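Local coordinates for periplasmic binding protein (Veillonella parvula, PDB 4LJS) that probably captures a small ligand in the periplasm and hands it to a membrane transporter, as periplasmic binding proteins of this family do, at residues 65-76 against 87-98; 108-118 against 134-143. All coordinates share one frame; numbering follows the deposited sequence.

Interaction 1: residues 65-76 against 87-98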
loop_
_atom_site.group_PDB
_atom_site.type_symbol
_atom_site.label_atom_id
_atom_site.label_comp_id
_atom_site.label_asym_id
_atom_site.label_seq_id
_atom_site.Cartn_x
_atom_site.Cartn_y
_atom_site.Cartn_z
ATOM N N ASP A 65 -19.558 3.770 0.590
ATOM C CA ASP A 65 -20.788 3.978 -0.172
ATOM C C ASP A 65 -20.618 4.979 -1.300
ATOM O O ASP A 65 -21.390 4.971 -2.245
ATOM C CB ASP A 65 -21.924 4.441 0.737
ATOM C CG ASP A 65 -22.664 3.293 1.359
ATOM O OD1 ASP A 65 -22.620 2.184 0.781
ATOM O OD2 ASP A 65 -23.296 3.494 2.419
ATOM N N ARG A 66 -19.616 5.848 -1.198
ATOM C CA ARG A 66 -19.421 6.882 -2.212
ATOM C C ARG A 66 -18.660 6.366 -3.436
ATOM O O ARG A 66 -18.600 7.034 -4.468
ATOM C CB ARG A 66 -18.750 8.122 -1.605
ATOM C CG ARG A 66 -19.609 8.768 -0.521
ATOM C CD ARG A 66 -18.980 9.994 0.106
ATOM N NE ARG A 66 -19.884 10.588 1.092
ATOM C CZ ARG A 66 -20.689 11.618 0.844
ATOM N NH1 ARG A 66 -20.686 12.193 -0.351
ATOM N NH2 ARG A 66 -21.484 12.086 1.796
ATOM N N ILE A 67 -18.104 5.163 -3.324
ATOM C CA ILE A 67 -17.370 4.560 -4.429
ATOM C C ILE A 67 -18.306 3.945 -5.479
ATOM O O ILE A 67 -19.075 3.027 -5.183
ATOM C CB ILE A 67 -16.416 3.463 -3.935
ATOM C CG1 ILE A 67 -15.422 4.021 -2.916
ATOM C CG2 ILE A 67 -15.700 2.825 -5.120
ATOM C CD1 ILE A 67 -14.503 2.962 -2.318
ATOM N N VAL A 68 -18.231 4.450 -6.705
ATOM C CA VAL A 68 -18.988 3.880 -7.811
ATOM C C VAL A 68 -18.196 2.755 -8.463
ATOM O O VAL A 68 -18.738 1.685 -8.758
ATOM C CB VAL A 68 -19.364 4.943 -8.861
ATOM C CG1 VAL A 68 -19.994 4.283 -10.094
ATOM C CG2 VAL A 68 -20.326 5.953 -8.255
ATOM N N ALA A 69 -16.904 2.993 -8.669
ATOM C CA ALA A 69 -16.028 1.970 -9.220
ATOM C C ALA A 69 -14.781 1.792 -8.361
ATOM O O ALA A 69 -14.117 2.767 -7.988
ATOM C CB ALA A 69 -15.655 2.298 -10.658
ATOM N N GLY A 70 -14.486 0.540 -8.028
ATOM C CA GLY A 70 -13.306 0.197 -7.251
ATOM C C GLY A 70 -12.639 -0.945 -7.975
ATOM O O GLY A 70 -12.965 -2.116 -7.753
HETATM N N MSE A 71 -11.712 -0.607 -8.865
HETATM C CA MSE A 71 -11.194 -1.595 -9.804
HETATM C C MSE A 71 -9.742 -1.945 -9.513
HETATM O O MSE A 71 -8.969 -1.094 -9.087
HETATM C CB MSE A 71 -11.349 -1.082 -11.240
HETATM C CG MSE A 71 -12.796 -0.753 -11.605
HETATM SE SE MSE A 71 -13.026 0.078 -13.365
HETATM C CE MSE A 71 -12.850 1.925 -12.804
ATOM N N GLY A 72 -9.372 -3.204 -9.734
ATOM C CA GLY A 72 -7.978 -3.596 -9.614
ATOM C C GLY A 72 -7.625 -4.570 -8.501
ATOM O O GLY A 72 -6.477 -4.997 -8.402
ATOM N N ILE A 73 -8.589 -4.923 -7.657
ATOM C CA ILE A 73 -8.371 -6.005 -6.700
ATOM C C ILE A 73 -8.928 -7.314 -7.272
ATOM O O ILE A 73 -10.104 -7.402 -7.608
ATOM C CB ILE A 73 -9.024 -5.708 -5.338
ATOM C CG1 ILE A 73 -8.648 -4.309 -4.856
ATOM C CG2 ILE A 73 -8.614 -6.750 -4.309
ATOM C CD1 ILE A 73 -9.278 -3.933 -3.536
ATOM N N PRO A 74 -8.077 -8.343 -7.381
ATOM C CA PRO A 74 -8.459 -9.598 -8.035
ATOM C C PRO A 74 -9.578 -10.358 -7.332
ATOM O O PRO A 74 -10.269 -11.126 -7.989
ATOM C CB PRO A 74 -7.170 -10.431 -7.987
ATOM C CG PRO A 74 -6.082 -9.451 -7.766
ATOM C CD PRO A 74 -6.671 -8.354 -6.947
ATOM N N ASP A 75 -9.740 -10.165 -6.030
ATOM C CA ASP A 75 -10.740 -10.906 -5.267
ATOM C C ASP A 75 -10.970 -10.279 -3.891
ATOM O O ASP A 75 -10.077 -9.647 -3.339
ATOM C CB ASP A 75 -10.296 -12.354 -5.092
ATOM C CG ASP A 75 -11.341 -13.196 -4.406
ATOM O OD1 ASP A 75 -12.541 -12.985 -4.685
ATOM O OD2 ASP A 75 -10.969 -14.055 -3.584
ATOM N N ARG A 76 -12.162 -10.476 -3.338
ATOM C CA ARG A 76 -12.503 -9.956 -2.011
ATOM C C ARG A 76 -11.594 -10.472 -0.889
ATOM O O ARG A 76 -11.410 -9.792 0.120
ATOM C CB ARG A 76 -13.977 -10.250 -1.685
ATOM C CG ARG A 76 -14.326 -11.737 -1.622
ATOM C CD ARG A 76 -15.829 -11.965 -1.553
ATOM N NE ARG A 76 -16.491 -11.194 -0.499
ATOM C CZ ARG A 76 -16.558 -11.565 0.780
ATOM N NH1 ARG A 76 -15.988 -12.695 1.182
ATOM N NH2 ARG A 76 -17.195 -10.800 1.662
ATOM N N TYR A 87 -16.653 -3.519 0.481
ATOM C CA TYR A 87 -16.078 -3.851 -0.815
ATOM C C TYR A 87 -17.098 -4.506 -1.736
ATOM O O TYR A 87 -17.223 -4.120 -2.904
ATOM C CB TYR A 87 -14.864 -4.772 -0.672
ATOM C CG TYR A 87 -14.283 -5.146 -2.016
ATOM C CD1 TYR A 87 -13.561 -4.221 -2.756
ATOM C CD2 TYR A 87 -14.474 -6.418 -2.557
ATOM C CE1 TYR A 87 -13.041 -4.549 -4.001
ATOM C CE2 TYR A 87 -13.953 -6.757 -3.792
ATOM C CZ TYR A 87 -13.236 -5.818 -4.511
ATOM O OH TYR A 87 -12.717 -6.146 -5.747
ATOM N N ASP A 88 -17.827 -5.488 -1.201
ATOM C CA ASP A 88 -18.816 -6.233 -1.979
ATOM C C ASP A 88 -19.900 -5.338 -2.579
ATOM O O ASP A 88 -20.468 -5.666 -3.616
ATOM C CB ASP A 88 -19.482 -7.333 -1.131
ATOM C CG ASP A 88 -18.502 -8.417 -0.688
ATOM O OD1 ASP A 88 -17.421 -8.553 -1.298
ATOM O OD2 ASP A 88 -18.822 -9.146 0.273
ATOM N N LYS A 89 -20.194 -4.215 -1.931
ATOM C CA LYS A 89 -21.267 -3.340 -2.407
ATOM C C LYS A 89 -20.874 -2.470 -3.605
ATOM O O LYS A 89 -21.735 -1.901 -4.268
ATOM C CB LYS A 89 -21.766 -2.441 -1.282
ATOM C CG LYS A 89 -22.595 -3.140 -0.221
ATOM C CD LYS A 89 -23.120 -2.113 0.769
ATOM C CE LYS A 89 -23.759 -0.926 0.037
ATOM N NZ LYS A 89 -24.079 0.220 0.939
ATOM N N ILE A 90 -19.578 -2.340 -3.859
ATOM C CA ILE A 90 -19.111 -1.494 -4.955
ATOM C C ILE A 90 -19.651 -2.012 -6.283
ATOM O O ILE A 90 -19.410 -3.163 -6.648
ATOM C CB ILE A 90 -17.575 -1.414 -4.983
ATOM C CG1 ILE A 90 -17.062 -0.769 -3.687
ATOM C CG2 ILE A 90 -17.081 -0.618 -6.194
ATOM C CD1 ILE A 90 -15.556 -0.894 -3.517
ATOM N N PRO A 91 -20.422 -1.168 -6.991
ATOM C CA PRO A 91 -21.060 -1.506 -8.270
ATOM C C PRO A 91 -20.091 -1.999 -9.362
ATOM O O PRO A 91 -20.347 -3.042 -9.955
ATOM C CB PRO A 91 -21.712 -0.185 -8.688
ATOM C CG PRO A 91 -21.978 0.520 -7.398
ATOM C CD PRO A 91 -20.814 0.172 -6.517
ATOM N N TYR A 92 -19.010 -1.272 -9.628
ATOM C CA TYR A 92 -18.094 -1.659 -10.705
ATOM C C TYR A 92 -16.737 -2.070 -10.156
ATOM O O TYR A 92 -16.053 -1.262 -9.529
ATOM C CB TYR A 92 -17.892 -0.508 -11.698
ATOM C CG TYR A 92 -19.129 -0.052 -12.450
ATOM C CD1 TYR A 92 -19.513 -0.666 -13.640
ATOM C CD2 TYR A 92 -19.898 1.009 -11.984
ATOM C CE1 TYR A 92 -20.654 -0.240 -14.348
ATOM C CE2 TYR A 92 -21.035 1.444 -12.675
ATOM C CZ TYR A 92 -21.406 0.819 -13.858
ATOM O OH TYR A 92 -22.524 1.257 -14.542
ATOM N N LYS A 93 -16.337 -3.311 -10.413
ATOM C CA LYS A 93 -15.051 -3.831 -9.934
ATOM C C LYS A 93 -14.140 -4.331 -11.058
ATOM O O LYS A 93 -12.922 -4.335 -10.914
ATOM C CB LYS A 93 -15.268 -5.004 -8.970
ATOM C CG LYS A 93 -15.882 -4.673 -7.624
ATOM C CD LYS A 93 -16.267 -5.980 -6.927
ATOM C CE LYS A 93 -16.964 -5.747 -5.600
ATOM N NZ LYS A 93 -18.389 -5.340 -5.772
ATOM N N ASP A 94 -14.733 -4.797 -12.150
ATOM C CA ASP A 94 -13.983 -5.470 -13.210
ATOM C C ASP A 94 -13.101 -4.506 -14.013
ATOM O O ASP A 94 -13.562 -3.438 -14.438
ATOM C CB ASP A 94 -14.952 -6.187 -14.148
ATOM C CG ASP A 94 -14.280 -7.266 -14.965
ATOM O OD1 ASP A 94 -13.464 -6.925 -15.847
ATOM O OD2 ASP A 94 -14.584 -8.458 -14.738
ATOM N N LEU A 95 -11.843 -4.902 -14.232
ATOM C CA LEU A 95 -10.874 -4.077 -14.965
ATOM C C LEU A 95 -11.270 -3.782 -16.409
ATOM O O LEU A 95 -10.693 -2.896 -17.038
ATOM C CB LEU A 95 -9.481 -4.714 -14.952
ATOM C CG LEU A 95 -8.715 -4.539 -13.642
ATOM C CD1 LEU A 95 -7.449 -5.393 -13.653
ATOM C CD2 LEU A 95 -8.388 -3.059 -13.420
ATOM N N LYS A 96 -12.238 -4.520 -16.943
ATOM C CA LYS A 96 -12.718 -4.221 -18.288
ATOM C C LYS A 96 -13.480 -2.896 -18.310
ATOM O O LYS A 96 -13.802 -2.389 -19.379
ATOM C CB LYS A 96 -13.550 -5.368 -18.878
ATOM C CG LYS A 96 -14.982 -5.476 -18.368
ATOM C CD LYS A 96 -15.568 -6.846 -18.717
ATOM C CE LYS A 96 -17.083 -6.861 -18.597
ATOM N NZ LYS A 96 -17.558 -6.221 -17.343
ATOM N N TYR A 97 -13.737 -2.325 -17.133
ATOM C CA TYR A 97 -14.348 -0.995 -17.044
ATOM C C TYR A 97 -13.309 0.112 -16.889
ATOM O O TYR A 97 -13.655 1.295 -16.897
ATOM C CB TYR A 97 -15.355 -0.910 -15.888
ATOM C CG TYR A 97 -16.574 -1.786 -16.057
ATOM C CD1 TYR A 97 -17.540 -1.492 -17.014
ATOM C CD2 TYR A 97 -16.764 -2.905 -15.250
ATOM C CE1 TYR A 97 -18.665 -2.298 -17.172
ATOM C CE2 TYR A 97 -17.887 -3.716 -15.397
ATOM C CZ TYR A 97 -18.830 -3.408 -16.355
ATOM O OH TYR A 97 -19.936 -4.213 -16.498
ATOM N N ALA A 98 -12.042 -0.272 -16.752
ATOM C CA ALA A 98 -10.970 0.696 -16.550
ATOM C C ALA A 98 -10.513 1.251 -17.888
ATOM O O ALA A 98 -9.387 1.025 -18.321
ATOM C CB ALA A 98 -9.783 0.071 -15.775
HETATM O O HOH W 1 -11.733 -4.324 -7.521
HETATM O O HOH W 2 -10.881 -5.617 -10.189
#

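Interaction 2: residues 108-118 against 134-143. With GOL (glycerol), chain B.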
loop_
_atom_site.group_PDB
_atom_site.type_symbol
_atom_site.label_atom_id
_atom_site.label_comp_id
_atom_site.label_asym_id
_atom_site.label_seq_id
_atom_site.Cartn_x
_atom_site.Cartn_y
_atom_site.Cartn_z
ATOM N N PRO A 108 -17.823 10.385 -12.705
ATOM C CA PRO A 108 -17.265 10.548 -11.363
ATOM C C PRO A 108 -17.121 12.029 -11.026
ATOM O O PRO A 108 -17.056 12.865 -11.933
ATOM C CB PRO A 108 -15.878 9.926 -11.500
ATOM C CG PRO A 108 -15.504 10.208 -12.933
ATOM C CD PRO A 108 -16.789 10.029 -13.697
ATOM N N ASP A 109 -17.078 12.352 -9.739
ATOM C CA ASP A 109 -16.720 13.700 -9.337
ATOM C C ASP A 109 -15.346 13.694 -8.652
ATOM O O ASP A 109 -14.758 14.739 -8.399
ATOM C CB ASP A 109 -17.828 14.377 -8.491
ATOM C CG ASP A 109 -18.167 13.617 -7.214
ATOM O OD1 ASP A 109 -17.497 12.609 -6.898
ATOM O OD2 ASP A 109 -19.112 14.049 -6.514
ATOM N N LEU A 110 -14.835 12.500 -8.372
ATOM C CA LEU A 110 -13.458 12.334 -7.921
ATOM C C LEU A 110 -12.897 11.039 -8.480
ATOM O O LEU A 110 -13.551 9.989 -8.417
ATOM C CB LEU A 110 -13.362 12.334 -6.387
ATOM C CG LEU A 110 -12.009 11.909 -5.789
ATOM C CD1 LEU A 110 -10.863 12.873 -6.138
ATOM C CD2 LEU A 110 -12.098 11.717 -4.278
ATOM N N LEU A 111 -11.700 11.119 -9.049
ATOM C CA LEU A 111 -10.973 9.919 -9.455
ATOM C C LEU A 111 -9.698 9.822 -8.627
ATOM O O LEU A 111 -8.940 10.791 -8.522
ATOM C CB LEU A 111 -10.648 9.921 -10.956
ATOM C CG LEU A 111 -11.840 10.080 -11.912
ATOM C CD1 LEU A 111 -12.095 11.546 -12.196
ATOM C CD2 LEU A 111 -11.630 9.301 -13.206
ATOM N N VAL A 112 -9.480 8.659 -8.021
ATOM C CA VAL A 112 -8.298 8.438 -7.198
ATOM C C VAL A 112 -7.470 7.310 -7.800
ATOM O O VAL A 112 -7.972 6.207 -8.037
ATOM C CB VAL A 112 -8.684 8.077 -5.754
ATOM C CG1 VAL A 112 -7.428 7.899 -4.895
ATOM C CG2 VAL A 112 -9.616 9.137 -5.162
ATOM N N GLY A 113 -6.203 7.581 -8.070
ATOM C CA GLY A 113 -5.363 6.555 -8.657
ATOM C C GLY A 113 -3.877 6.818 -8.552
ATOM O O GLY A 113 -3.404 7.483 -7.628
ATOM N N TRP A 114 -3.148 6.279 -9.521
ATOM C CA TRP A 114 -1.706 6.392 -9.572
ATOM C C TRP A 114 -1.288 7.334 -10.695
ATOM O O TRP A 114 -2.119 7.760 -11.507
ATOM C CB TRP A 114 -1.081 5.009 -9.783
ATOM C CG TRP A 114 -1.264 4.083 -8.625
ATOM C CD1 TRP A 114 -2.032 4.299 -7.519
ATOM C CD2 TRP A 114 -0.661 2.787 -8.448
ATOM N NE1 TRP A 114 -1.949 3.225 -6.668
ATOM C CE2 TRP A 114 -1.113 2.284 -7.211
ATOM C CE3 TRP A 114 0.225 2.013 -9.210
ATOM C CZ2 TRP A 114 -0.718 1.035 -6.720
ATOM C CZ3 TRP A 114 0.612 0.774 -8.725
ATOM C CH2 TRP A 114 0.140 0.297 -7.489
ATOM N N LYS A 115 0.002 7.656 -10.735
ATOM C CA LYS A 115 0.559 8.514 -11.782
ATOM C C LYS A 115 0.169 8.033 -13.182
ATOM O O LYS A 115 -0.239 8.830 -14.027
ATOM C CB LYS A 115 2.086 8.586 -11.650
ATOM C CG LYS A 115 2.832 9.142 -12.873
ATOM C CD LYS A 115 4.343 9.044 -12.657
ATOM C CE LYS A 115 5.041 8.304 -13.790
ATOM N NZ LYS A 115 6.406 7.836 -13.390
ATOM N N SER A 116 0.275 6.728 -13.413
ATOM C CA SER A 116 -0.019 6.147 -14.724
ATOM C C SER A 116 -1.510 6.119 -15.068
ATOM O O SER A 116 -1.876 5.917 -16.221
ATOM C CB SER A 116 0.538 4.723 -14.809
ATOM O OG SER A 116 -0.161 3.873 -13.907
ATOM N N THR A 117 -2.368 6.304 -14.073
ATOM C CA THR A 117 -3.808 6.238 -14.312
ATOM C C THR A 117 -4.314 7.418 -15.146
ATOM O O THR A 117 -5.276 7.289 -15.907
ATOM C CB THR A 117 -4.607 6.213 -12.989
ATOM O OG1 THR A 117 -4.052 5.240 -12.099
ATOM C CG2 THR A 117 -6.072 5.884 -13.245
ATOM N N PHE A 118 -3.661 8.567 -15.005
ATOM C CA PHE A 118 -4.225 9.814 -15.510
ATOM C C PHE A 118 -3.442 10.443 -16.658
ATOM O O PHE A 118 -2.978 11.577 -16.579
ATOM C CB PHE A 118 -4.423 10.784 -14.347
ATOM C CG PHE A 118 -5.287 10.217 -13.255
ATOM C CD1 PHE A 118 -6.649 10.022 -13.468
ATOM C CD2 PHE A 118 -4.738 9.841 -12.039
ATOM C CE1 PHE A 118 -7.450 9.482 -12.476
ATOM C CE2 PHE A 118 -5.537 9.298 -11.040
ATOM C CZ PHE A 118 -6.896 9.125 -11.258
ATOM N N ALA A 134 -14.848 17.572 -12.200
ATOM C CA ALA A 134 -14.417 16.502 -11.317
ATOM C C ALA A 134 -13.001 16.787 -10.850
ATOM O O ALA A 134 -12.279 17.586 -11.453
ATOM C CB ALA A 134 -14.473 15.161 -12.024
ATOM N N ASN A 135 -12.612 16.131 -9.767
ATOM C CA ASN A 135 -11.257 16.239 -9.255
ATOM C C ASN A 135 -10.479 14.946 -9.424
ATOM O O ASN A 135 -11.064 13.871 -9.599
ATOM C CB ASN A 135 -11.288 16.657 -7.789
ATOM C CG ASN A 135 -11.620 18.112 -7.628
ATOM O OD1 ASN A 135 -10.960 18.967 -8.219
ATOM N ND2 ASN A 135 -12.664 18.410 -6.864
ATOM N N VAL A 136 -9.156 15.061 -9.378
ATOM C CA VAL A 136 -8.265 13.905 -9.470
ATOM C C VAL A 136 -7.283 13.944 -8.296
ATOM O O VAL A 136 -6.728 14.995 -7.980
ATOM C CB VAL A 136 -7.480 13.909 -10.798
ATOM C CG1 VAL A 136 -6.404 12.816 -10.813
ATOM C CG2 VAL A 136 -8.436 13.756 -11.982
ATOM N N TYR A 137 -7.106 12.808 -7.630
ATOM C CA TYR A 137 -6.084 12.691 -6.603
ATOM C C TYR A 137 -5.159 11.529 -6.938
ATOM O O TYR A 137 -5.618 10.425 -7.226
ATOM C CB TYR A 137 -6.686 12.514 -5.205
ATOM C CG TYR A 137 -5.620 12.435 -4.139
ATOM C CD1 TYR A 137 -4.963 13.583 -3.710
ATOM C CD2 TYR A 137 -5.247 11.216 -3.581
ATOM C CE1 TYR A 137 -3.972 13.528 -2.743
ATOM C CE2 TYR A 137 -4.246 11.149 -2.604
ATOM C CZ TYR A 137 -3.615 12.310 -2.194
ATOM O OH TYR A 137 -2.621 12.265 -1.234
ATOM N N ILE A 138 -3.859 11.798 -6.893
ATOM C CA ILE A 138 -2.840 10.840 -7.304
ATOM C C ILE A 138 -1.944 10.447 -6.121
ATOM O O ILE A 138 -1.460 11.313 -5.391
ATOM C CB ILE A 138 -1.995 11.447 -8.449
ATOM C CG1 ILE A 138 -2.873 11.618 -9.693
ATOM C CG2 ILE A 138 -0.771 10.586 -8.758
ATOM C CD1 ILE A 138 -2.234 12.439 -10.797
ATOM N N ALA A 139 -1.739 9.146 -5.919
ATOM C CA ALA A 139 -0.846 8.676 -4.854
ATOM C C ALA A 139 0.590 9.136 -5.098
ATOM O O ALA A 139 1.195 8.792 -6.115
ATOM C CB ALA A 139 -0.888 7.170 -4.751
ATOM N N GLU A 140 1.141 9.901 -4.162
ATOM C CA GLU A 140 2.521 10.361 -4.292
ATOM C C GLU A 140 3.529 9.204 -4.384
ATOM O O GLU A 140 4.543 9.312 -5.067
ATOM C CB GLU A 140 2.899 11.302 -3.144
ATOM C CG GLU A 140 4.279 11.900 -3.306
ATOM C CD GLU A 140 4.736 12.673 -2.084
ATOM O OE1 GLU A 140 3.998 12.690 -1.072
ATOM O OE2 GLU A 140 5.840 13.260 -2.143
ATOM N N SER A 141 3.248 8.093 -3.714
ATOM C CA SER A 141 4.177 6.963 -3.738
ATOM C C SER A 141 4.153 6.181 -5.054
ATOM O O SER A 141 4.912 5.220 -5.224
ATOM C CB SER A 141 3.904 6.017 -2.575
ATOM O OG SER A 141 2.654 5.377 -2.738
ATOM N N SER A 142 3.289 6.588 -5.984
ATOM C CA SER A 142 3.253 5.971 -7.306
ATOM C C SER A 142 4.044 6.754 -8.374
ATOM O O SER A 142 4.026 6.389 -9.550
ATOM C CB SER A 142 1.807 5.799 -7.768
ATOM O OG SER A 142 1.239 7.049 -8.124
ATOM N N LEU A 143 4.737 7.816 -7.970
ATOM C CA LEU A 143 5.361 8.729 -8.938
ATOM C C LEU A 143 6.649 8.198 -9.566
ATOM O O LEU A 143 7.142 8.756 -10.548
ATOM C CB LEU A 143 5.626 10.105 -8.311
ATOM C CG LEU A 143 4.398 10.902 -7.865
ATOM C CD1 LEU A 143 4.830 12.171 -7.138
ATOM C CD2 LEU A 143 3.506 11.228 -9.046
HETATM C C1 GOL B . 3.868 2.415 -11.891
HETATM O O1 GOL B . 4.874 2.916 -12.742
HETATM C C2 GOL B . 2.522 2.963 -12.351
HETATM O O2 GOL B . 1.611 1.906 -12.575
HETATM C C3 GOL B . 1.959 3.934 -11.314
HETATM O O3 GOL B . 2.202 5.282 -11.646
#

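Interaction 1: residues 65-76 against 87-98
Ala69 and Tyr92 form a single backbone bridge at the edge of a four-stranded parallel sheet, where the coil that follows helix 84-89 runs beside the outermost strand 67-71. Tyr92 N gives its hydrogen to Val68 O (3.1 Å), and Gly70 N returns a bond to Tyr92 O at 2.8 Å. Around the bridge, Val68 and Tyr92 lie side by side and point the same way, with CG1 of Val68 against CD2 of the ring. Ile90 CG2 comes within 3.4 Å of Gly70 N, and a beta carbon on Gly70 would press on Ile90 CD1.

Further on, Met71, built as selenomethionine, holds CG anti to its carbonyl carbon (chi1 -58°) and runs on extended through CB-CG (chi2 174°), which carries SE to 3.5 Å from Ala98 N and 3.6 Å from Tyr97 CB. Two waters fill in where the backbones part: one joins Gly70 O, Ile73 N and Tyr87 OH, the other Gly72 N, Ile73 O and Lys93 O. At the far end Arg76 grips Asp88 side-on, NE to OD1 at 2.9 Å and NH2 to OD2 at 2.7 Å, with the guanidinium and carboxylate planes turned 37° apart. This salt bridge ties the loop after the strand back to helix 84-89.

On helix 52-60, Ile67 packs against Ile58, while Ile73 and Ile90 both meet Ile55. Ala69 and Tyr92 rest on Met106 of helix 100-106, and the backbones of Ala69 and Met71 continue the sheet by bonding to Ala49 of strand 47-50.

Interaction 2: residues 108-118 against 134-143
Ser142 OG takes the backbone N-H of Lys115 at 3.0 Å and donates to Ala139 O at 2.7 Å on an in-plane lone pair, so this one hydroxyl links the turns that follow two neighbouring strands. Ser142 CB lies 3.5 Å above the indole plane of Trp114, toward the rim. Replacing Trp114 with alanine would probably strip Ser142 CB of this cover and leave Asn53 OD1 without the indole NE1 it accepts from. A glycerol, probably from the crystallisation liquor, sits at the indole edge, its O3 bridging Ser116 N and Ser142 O.

Behind these turns, strands 110-113 and 135-138 run parallel in four successive bridges, their axes 4.7 Å apart and crossing at -15°. Phe118 folds back under the pair: Val136 CG1, the branch anti to the backbone N (chi1 172°), stands 3.5 Å above the ring centre, with Thr117 CB on the opposite face and Ile138 CG1 3.5 Å from Phe118 CD2. Gly113 allows this turn, since a beta carbon would run into Thr117 OG1.

The pair belongs to a beta-alpha-beta unit whose helix 126-130 packs on Leu111 and Val136; helix 151-164 meets Leu110 and Val112, whose backbones bond to strand 47-50.

Interaction 1 closes before interaction 2 opens along the chain, yet both belong to one parallel sheet, ordered 67-71, 47-50, 110-113, 135-138. They flank strand 47-50: interaction 1 adds a coil to one outermost strand, while interaction 2 pairs the last two strands at the other border. Their centres lie 16 Å apart and their nearest atoms about 6 Å, without touching. Helix 100-106 carries the chain from the end of 87-98 to strand 110-113. Together they border the parallel sheet of one alpha/beta lobe of a two-lobed binding protein; in such folds ligands usually bind between the lobes.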